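Local coordinates for protein integral membrane indolylacetylinositol arabinosyltransferase EmbB (Mycolicibacterium smegmatis MC2 155, PDB 7BVC) that probably polymerises arabinose into the arabinan of cell-wall arabinogalactan, as a membrane-embedded arabinosyltransferase, at residues I346-R358 against T396-T410. Numbering follows the deposited sequence.
Sequences ICWLLLSREVLPR and TGALITYVLIERAVT. With PNS (4'-phosphopantetheine), chain G.
R358 sends CG anti to its backbone N and then bends at chi2, which carries its guanidinium across to E406; E406, also bent at chi2, turns OE1 to meet it. The resulting salt bridge spans 3.0 Å from R358 NE to E406 OE1, but as a hydrogen bond it is weak, with an N-H...O angle of 126°; the guanidinium and carboxylate planes stand 75° apart. T410 OG1 lies over one face of the same guanidinium. Both charges have second partners: E406 pairs with R559, and R358 NH1 with an acidic side chain of another protein's chain. E354 and R407 form the other ionic pair, the carboxylate standing at the edge of the guanidinium in a long, weak bond, 3.4 Å from E354 OE1 to R407 NE. E354 has its strongest polar partner in W259, which donates to OE2, and also forms a salt bridge with R258. W259, like R407, lines the pocket for 4'-phosphopantetheine, whose O40 accepts a hydrogen bond from R407 NH1 at 2.5 Å. These ionic pairs lie toward the later residues of the two segments, whose helices, in the GT-C family membrane region, run in the same general direction with segment axes crossing at 31° and 10.2 Å apart. Earlier along both segments, the packing is apolar and knobs-into-holes: L399 enters a hole formed by C347, L350, L351 and V355, its CD2 3.7 Å from L350 CB. L350 CD1 reaches I400 CG1, also at 3.7 Å. V355 places CG2 at the edge of the Y402 ring, 3.9 Å from Y402 CE2, while helix 586-599 touches both V355 and L399.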
loop_
_atom_site.group_PDB
_atom_site.type_symbol
_atom_site.label_atom_id
_atom_site.label_comp_id
_atom_site.label_asym_id
_atom_site.label_seq_id
_atom_site.Cartn_x
_atom_site.Cartn_y
_atom_site.Cartn_z
ATOM N N ILE B 346 -15.029 32.782 -10.454
ATOM C CA ILE B 346 -14.246 33.172 -11.622
ATOM C C ILE B 346 -14.119 32.012 -12.603
ATOM O O ILE B 346 -14.241 32.195 -13.820
ATOM C CB ILE B 346 -12.867 33.701 -11.189
ATOM C CG1 ILE B 346 -13.000 35.094 -10.576
ATOM C CG2 ILE B 346 -11.911 33.735 -12.368
ATOM C CD1 ILE B 346 -11.693 35.671 -10.094
ATOM N N CYS B 347 -13.863 30.802 -12.095
ATOM C CA CYS B 347 -13.770 29.645 -12.980
ATOM C C CYS B 347 -15.091 29.372 -13.681
ATOM O O CYS B 347 -15.101 29.029 -14.865
ATOM C CB CYS B 347 -13.306 28.401 -12.223
ATOM S SG CYS B 347 -11.752 28.574 -11.334
ATOM N N TRP B 348 -16.219 29.518 -12.979
ATOM C CA TRP B 348 -17.493 29.318 -13.664
ATOM C C TRP B 348 -17.707 30.369 -14.745
ATOM O O TRP B 348 -18.117 30.040 -15.863
ATOM C CB TRP B 348 -18.662 29.332 -12.681
ATOM C CG TRP B 348 -19.994 29.312 -13.385
ATOM C CD1 TRP B 348 -21.007 30.214 -13.248
ATOM C CD2 TRP B 348 -20.444 28.351 -14.352
ATOM N NE1 TRP B 348 -22.060 29.873 -14.060
ATOM C CE2 TRP B 348 -21.739 28.732 -14.748
ATOM C CE3 TRP B 348 -19.880 27.203 -14.916
ATOM C CZ2 TRP B 348 -22.476 28.010 -15.681
ATOM C CZ3 TRP B 348 -20.614 26.488 -15.842
ATOM C CH2 TRP B 348 -21.896 26.893 -16.213
ATOM N N LEU B 349 -17.430 31.638 -14.432
ATOM C CA LEU B 349 -17.569 32.699 -15.427
ATOM C C LEU B 349 -16.746 32.397 -16.673
ATOM O O LEU B 349 -17.259 32.438 -17.801
ATOM C CB LEU B 349 -17.150 34.037 -14.821
ATOM C CG LEU B 349 -17.151 35.250 -15.751
ATOM C CD1 LEU B 349 -18.569 35.659 -16.101
ATOM C CD2 LEU B 349 -16.395 36.404 -15.118
ATOM N N LEU B 350 -15.461 32.089 -16.486
ATOM C CA LEU B 350 -14.584 31.838 -17.623
ATOM C C LEU B 350 -15.021 30.599 -18.393
ATOM O O LEU B 350 -15.156 30.635 -19.618
ATOM C CB LEU B 350 -13.136 31.700 -17.153
ATOM C CG LEU B 350 -12.475 32.982 -16.647
ATOM C CD1 LEU B 350 -11.011 32.746 -16.336
ATOM C CD2 LEU B 350 -12.636 34.099 -17.659
ATOM N N LEU B 351 -15.273 29.495 -17.685
ATOM C CA LEU B 351 -15.648 28.253 -18.348
ATOM C C LEU B 351 -16.937 28.407 -19.141
ATOM O O LEU B 351 -17.107 27.775 -20.188
ATOM C CB LEU B 351 -15.788 27.142 -17.309
ATOM C CG LEU B 351 -16.047 25.733 -17.832
ATOM C CD1 LEU B 351 -14.806 25.206 -18.510
ATOM C CD2 LEU B 351 -16.470 24.819 -16.701
ATOM N N SER B 352 -17.858 29.242 -18.666
ATOM C CA SER B 352 -19.136 29.377 -19.349
ATOM C C SER B 352 -19.112 30.394 -20.477
ATOM O O SER B 352 -19.879 30.248 -21.436
ATOM C CB SER B 352 -20.231 29.756 -18.350
ATOM O OG SER B 352 -20.052 31.076 -17.872
ATOM N N ARG B 353 -18.263 31.422 -20.408
ATOM C CA ARG B 353 -18.331 32.488 -21.396
ATOM C C ARG B 353 -17.063 32.697 -22.212
ATOM O O ARG B 353 -17.017 33.639 -23.010
ATOM C CB ARG B 353 -18.721 33.805 -20.714
ATOM C CG ARG B 353 -20.214 33.930 -20.489
ATOM C CD ARG B 353 -20.533 34.695 -19.222
ATOM N NE ARG B 353 -21.963 34.677 -18.937
ATOM C CZ ARG B 353 -22.582 33.692 -18.296
ATOM N NH1 ARG B 353 -21.894 32.644 -17.869
ATOM N NH2 ARG B 353 -23.888 33.756 -18.080
ATOM N N GLU B 354 -16.041 31.869 -22.050
ATOM C CA GLU B 354 -14.849 31.999 -22.880
ATOM C C GLU B 354 -14.410 30.685 -23.502
ATOM O O GLU B 354 -13.914 30.681 -24.629
ATOM C CB GLU B 354 -13.694 32.589 -22.056
ATOM C CG GLU B 354 -13.937 34.002 -21.557
ATOM C CD GLU B 354 -13.999 35.014 -22.683
ATOM O OE1 GLU B 354 -13.244 34.858 -23.665
ATOM O OE2 GLU B 354 -14.802 35.963 -22.589
ATOM N N VAL B 355 -14.575 29.569 -22.796
ATOM C CA VAL B 355 -14.046 28.292 -23.261
ATOM C C VAL B 355 -15.070 27.527 -24.090
ATOM O O VAL B 355 -14.720 26.901 -25.092
ATOM C CB VAL B 355 -13.562 27.460 -22.056
ATOM C CG1 VAL B 355 -13.079 26.095 -22.505
ATOM C CG2 VAL B 355 -12.461 28.198 -21.315
ATOM N N LEU B 356 -16.341 27.571 -23.705
ATOM C CA LEU B 356 -17.365 26.834 -24.436
ATOM C C LEU B 356 -17.720 27.509 -25.760
ATOM O O LEU B 356 -17.854 26.811 -26.772
ATOM C CB LEU B 356 -18.617 26.646 -23.577
ATOM C CG LEU B 356 -18.480 25.727 -22.362
ATOM C CD1 LEU B 356 -19.848 25.352 -21.829
ATOM C CD2 LEU B 356 -17.679 24.487 -22.705
ATOM N N PRO B 357 -17.893 28.838 -25.817
ATOM C CA PRO B 357 -18.109 29.471 -27.127
ATOM C C PRO B 357 -16.913 29.378 -28.055
ATOM O O PRO B 357 -17.072 29.583 -29.263
ATOM C CB PRO B 357 -18.419 30.930 -26.767
ATOM C CG PRO B 357 -18.920 30.870 -25.382
ATOM C CD PRO B 357 -18.106 29.805 -24.726
ATOM N N ARG B 358 -15.722 29.079 -27.535
ATOM C CA ARG B 358 -14.542 28.960 -28.381
ATOM C C ARG B 358 -14.487 27.619 -29.100
ATOM O O ARG B 358 -13.871 27.518 -30.166
ATOM C CB ARG B 358 -13.280 29.165 -27.540
ATOM C CG ARG B 358 -11.991 29.227 -28.336
ATOM C CD ARG B 358 -11.851 30.551 -29.060
ATOM N NE ARG B 358 -10.532 30.703 -29.663
ATOM C CZ ARG B 358 -10.297 30.653 -30.970
ATOM N NH1 ARG B 358 -11.296 30.452 -31.817
ATOM N NH2 ARG B 358 -9.065 30.804 -31.428
ATOM N N THR B 396 -7.611 27.904 -11.305
ATOM C CA THR B 396 -8.011 29.180 -11.885
ATOM C C THR B 396 -6.870 29.827 -12.657
ATOM O O THR B 396 -7.100 30.424 -13.713
ATOM C CB THR B 396 -8.508 30.120 -10.787
ATOM O OG1 THR B 396 -9.614 29.516 -10.109
ATOM C CG2 THR B 396 -8.957 31.445 -11.378
ATOM N N GLY B 397 -5.636 29.700 -12.168
ATOM C CA GLY B 397 -4.504 30.237 -12.909
ATOM C C GLY B 397 -4.288 29.522 -14.228
ATOM O O GLY B 397 -4.048 30.154 -15.264
ATOM N N ALA B 398 -4.375 28.190 -14.211
ATOM C CA ALA B 398 -4.238 27.417 -15.438
ATOM C C ALA B 398 -5.380 27.671 -16.410
ATOM O O ALA B 398 -5.200 27.494 -17.618
ATOM C CB ALA B 398 -4.152 25.927 -15.115
ATOM N N LEU B 399 -6.551 28.076 -15.914
ATOM C CA LEU B 399 -7.640 28.437 -16.816
ATOM C C LEU B 399 -7.443 29.830 -17.402
ATOM O O LEU B 399 -7.714 30.053 -18.589
ATOM C CB LEU B 399 -8.978 28.349 -16.082
ATOM C CG LEU B 399 -10.238 28.381 -16.945
ATOM C CD1 LEU B 399 -10.354 27.111 -17.767
ATOM C CD2 LEU B 399 -11.466 28.571 -16.077
ATOM N N ILE B 400 -6.970 30.777 -16.586
ATOM C CA ILE B 400 -6.707 32.126 -17.081
ATOM C C ILE B 400 -5.608 32.104 -18.134
ATOM O O ILE B 400 -5.663 32.843 -19.125
ATOM C CB ILE B 400 -6.358 33.068 -15.915
ATOM C CG1 ILE B 400 -7.558 33.248 -14.988
ATOM C CG2 ILE B 400 -5.906 34.420 -16.432
ATOM C CD1 ILE B 400 -7.253 34.067 -13.758
ATOM N N THR B 401 -4.595 31.256 -17.943
ATOM C CA THR B 401 -3.528 31.149 -18.935
ATOM C C THR B 401 -4.071 30.677 -20.280
ATOM O O THR B 401 -3.747 31.246 -21.330
ATOM C CB THR B 401 -2.439 30.202 -18.431
ATOM O OG1 THR B 401 -1.898 30.706 -17.205
ATOM C CG2 THR B 401 -1.326 30.083 -19.454
ATOM N N TYR B 402 -4.899 29.632 -20.262
ATOM C CA TYR B 402 -5.511 29.137 -21.492
ATOM C C TYR B 402 -6.376 30.205 -22.149
ATOM O O TYR B 402 -6.332 30.386 -23.372
ATOM C CB TYR B 402 -6.331 27.882 -21.189
ATOM C CG TYR B 402 -7.188 27.387 -22.331
ATOM C CD1 TYR B 402 -6.652 26.599 -23.338
ATOM C CD2 TYR B 402 -8.541 27.686 -22.389
ATOM C CE1 TYR B 402 -7.432 26.137 -24.377
ATOM C CE2 TYR B 402 -9.330 27.229 -23.425
ATOM C CZ TYR B 402 -8.770 26.454 -24.417
ATOM O OH TYR B 402 -9.552 25.997 -25.450
ATOM N N VAL B 403 -7.173 30.924 -21.353
ATOM C CA VAL B 403 -8.040 31.958 -21.912
ATOM C C VAL B 403 -7.213 33.059 -22.565
ATOM O O VAL B 403 -7.536 33.533 -23.661
ATOM C CB VAL B 403 -8.972 32.516 -20.820
ATOM C CG1 VAL B 403 -9.685 33.759 -21.313
ATOM C CG2 VAL B 403 -9.977 31.462 -20.400
ATOM N N LEU B 404 -6.118 33.466 -21.917
ATOM C CA LEU B 404 -5.289 34.532 -22.468
ATOM C C LEU B 404 -4.580 34.084 -23.740
ATOM O O LEU B 404 -4.453 34.863 -24.692
ATOM C CB LEU B 404 -4.276 34.999 -21.423
ATOM C CG LEU B 404 -4.828 35.879 -20.303
ATOM C CD1 LEU B 404 -3.744 36.196 -19.292
ATOM C CD2 LEU B 404 -5.418 37.153 -20.873
ATOM N N ILE B 405 -4.121 32.834 -23.782
ATOM C CA ILE B 405 -3.462 32.342 -24.987
ATOM C C ILE B 405 -4.456 32.240 -26.138
ATOM O O ILE B 405 -4.132 32.566 -27.288
ATOM C CB ILE B 405 -2.765 31.000 -24.704
ATOM C CG1 ILE B 405 -1.378 31.255 -24.121
ATOM C CG2 ILE B 405 -2.668 30.158 -25.963
ATOM C CD1 ILE B 405 -0.629 30.006 -23.787
ATOM N N GLU B 406 -5.684 31.805 -25.854
ATOM C CA GLU B 406 -6.697 31.776 -26.903
ATOM C C GLU B 406 -7.047 33.180 -27.381
ATOM O O GLU B 406 -7.291 33.380 -28.575
ATOM C CB GLU B 406 -7.947 31.051 -26.413
ATOM C CG GLU B 406 -7.739 29.566 -26.173
ATOM C CD GLU B 406 -7.662 28.771 -27.461
ATOM O OE1 GLU B 406 -8.092 29.292 -28.510
ATOM O OE2 GLU B 406 -7.173 27.622 -27.422
ATOM N N ARG B 407 -7.063 34.162 -26.476
ATOM C CA ARG B 407 -7.297 35.542 -26.895
ATOM C C ARG B 407 -6.162 36.051 -27.775
ATOM O O ARG B 407 -6.399 36.794 -28.736
ATOM C CB ARG B 407 -7.466 36.440 -25.672
ATOM C CG ARG B 407 -8.830 36.359 -25.020
ATOM C CD ARG B 407 -9.918 36.885 -25.937
ATOM N NE ARG B 407 -11.184 37.037 -25.228
ATOM C CZ ARG B 407 -11.761 38.206 -24.977
ATOM N NH1 ARG B 407 -11.189 39.329 -25.380
ATOM N NH2 ARG B 407 -12.913 38.251 -24.323
ATOM N N ALA B 408 -4.926 35.669 -27.454
ATOM C CA ALA B 408 -3.790 36.053 -28.290
ATOM C C ALA B 408 -3.893 35.428 -29.673
ATOM O O ALA B 408 -3.603 36.080 -30.682
ATOM C CB ALA B 408 -2.479 35.647 -27.619
ATOM N N VAL B 409 -4.299 34.159 -29.738
ATOM C CA VAL B 409 -4.465 33.497 -31.030
ATOM C C VAL B 409 -5.585 34.158 -31.826
ATOM O O VAL B 409 -5.477 34.340 -33.045
ATOM C CB VAL B 409 -4.722 31.992 -30.829
ATOM C CG1 VAL B 409 -5.149 31.344 -32.132
ATOM C CG2 VAL B 409 -3.483 31.312 -30.275
ATOM N N THR B 410 -6.671 34.535 -31.151
ATOM C CA THR B 410 -7.810 35.137 -31.835
ATOM C C THR B 410 -7.457 36.513 -32.391
ATOM O O THR B 410 -7.552 36.752 -33.599
ATOM C CB THR B 410 -9.001 35.232 -30.881
ATOM O OG1 THR B 410 -9.526 33.924 -30.636
ATOM C CG2 THR B 410 -10.092 36.108 -31.474
HETATM O O23 PNS G . -18.990 43.098 -30.916
HETATM P P24 PNS G . -18.675 42.703 -29.496
HETATM O O25 PNS G . -19.002 43.847 -28.572
HETATM O O26 PNS G . -19.491 41.492 -29.126
HETATM O O27 PNS G . -17.079 42.323 -29.379
HETATM C C28 PNS G . -16.189 42.915 -30.280
HETATM C C29 PNS G . -14.957 43.393 -29.517
HETATM C C30 PNS G . -13.988 42.231 -29.326
HETATM C C31 PNS G . -14.286 44.492 -30.335
HETATM C C32 PNS G . -15.400 43.919 -28.150
HETATM O O33 PNS G . -16.209 42.960 -27.538
HETATM C C34 PNS G . -14.214 44.173 -27.221
HETATM O O35 PNS G . -13.459 45.063 -27.417
HETATM N N36 PNS G . -14.026 43.322 -26.065
HETATM C C37 PNS G . -12.907 43.564 -25.181
HETATM C C38 PNS G . -13.301 43.209 -23.753
HETATM C C39 PNS G . -12.859 41.848 -23.235
HETATM O O40 PNS G . -12.454 41.034 -23.993
HETATM N N41 PNS G . -12.939 41.546 -21.819
HETATM C C42 PNS G . -13.437 42.538 -20.887
HETATM C C43 PNS G . -12.836 42.273 -19.512
HETATM S S44 PNS G . -12.602 40.484 -19.312
#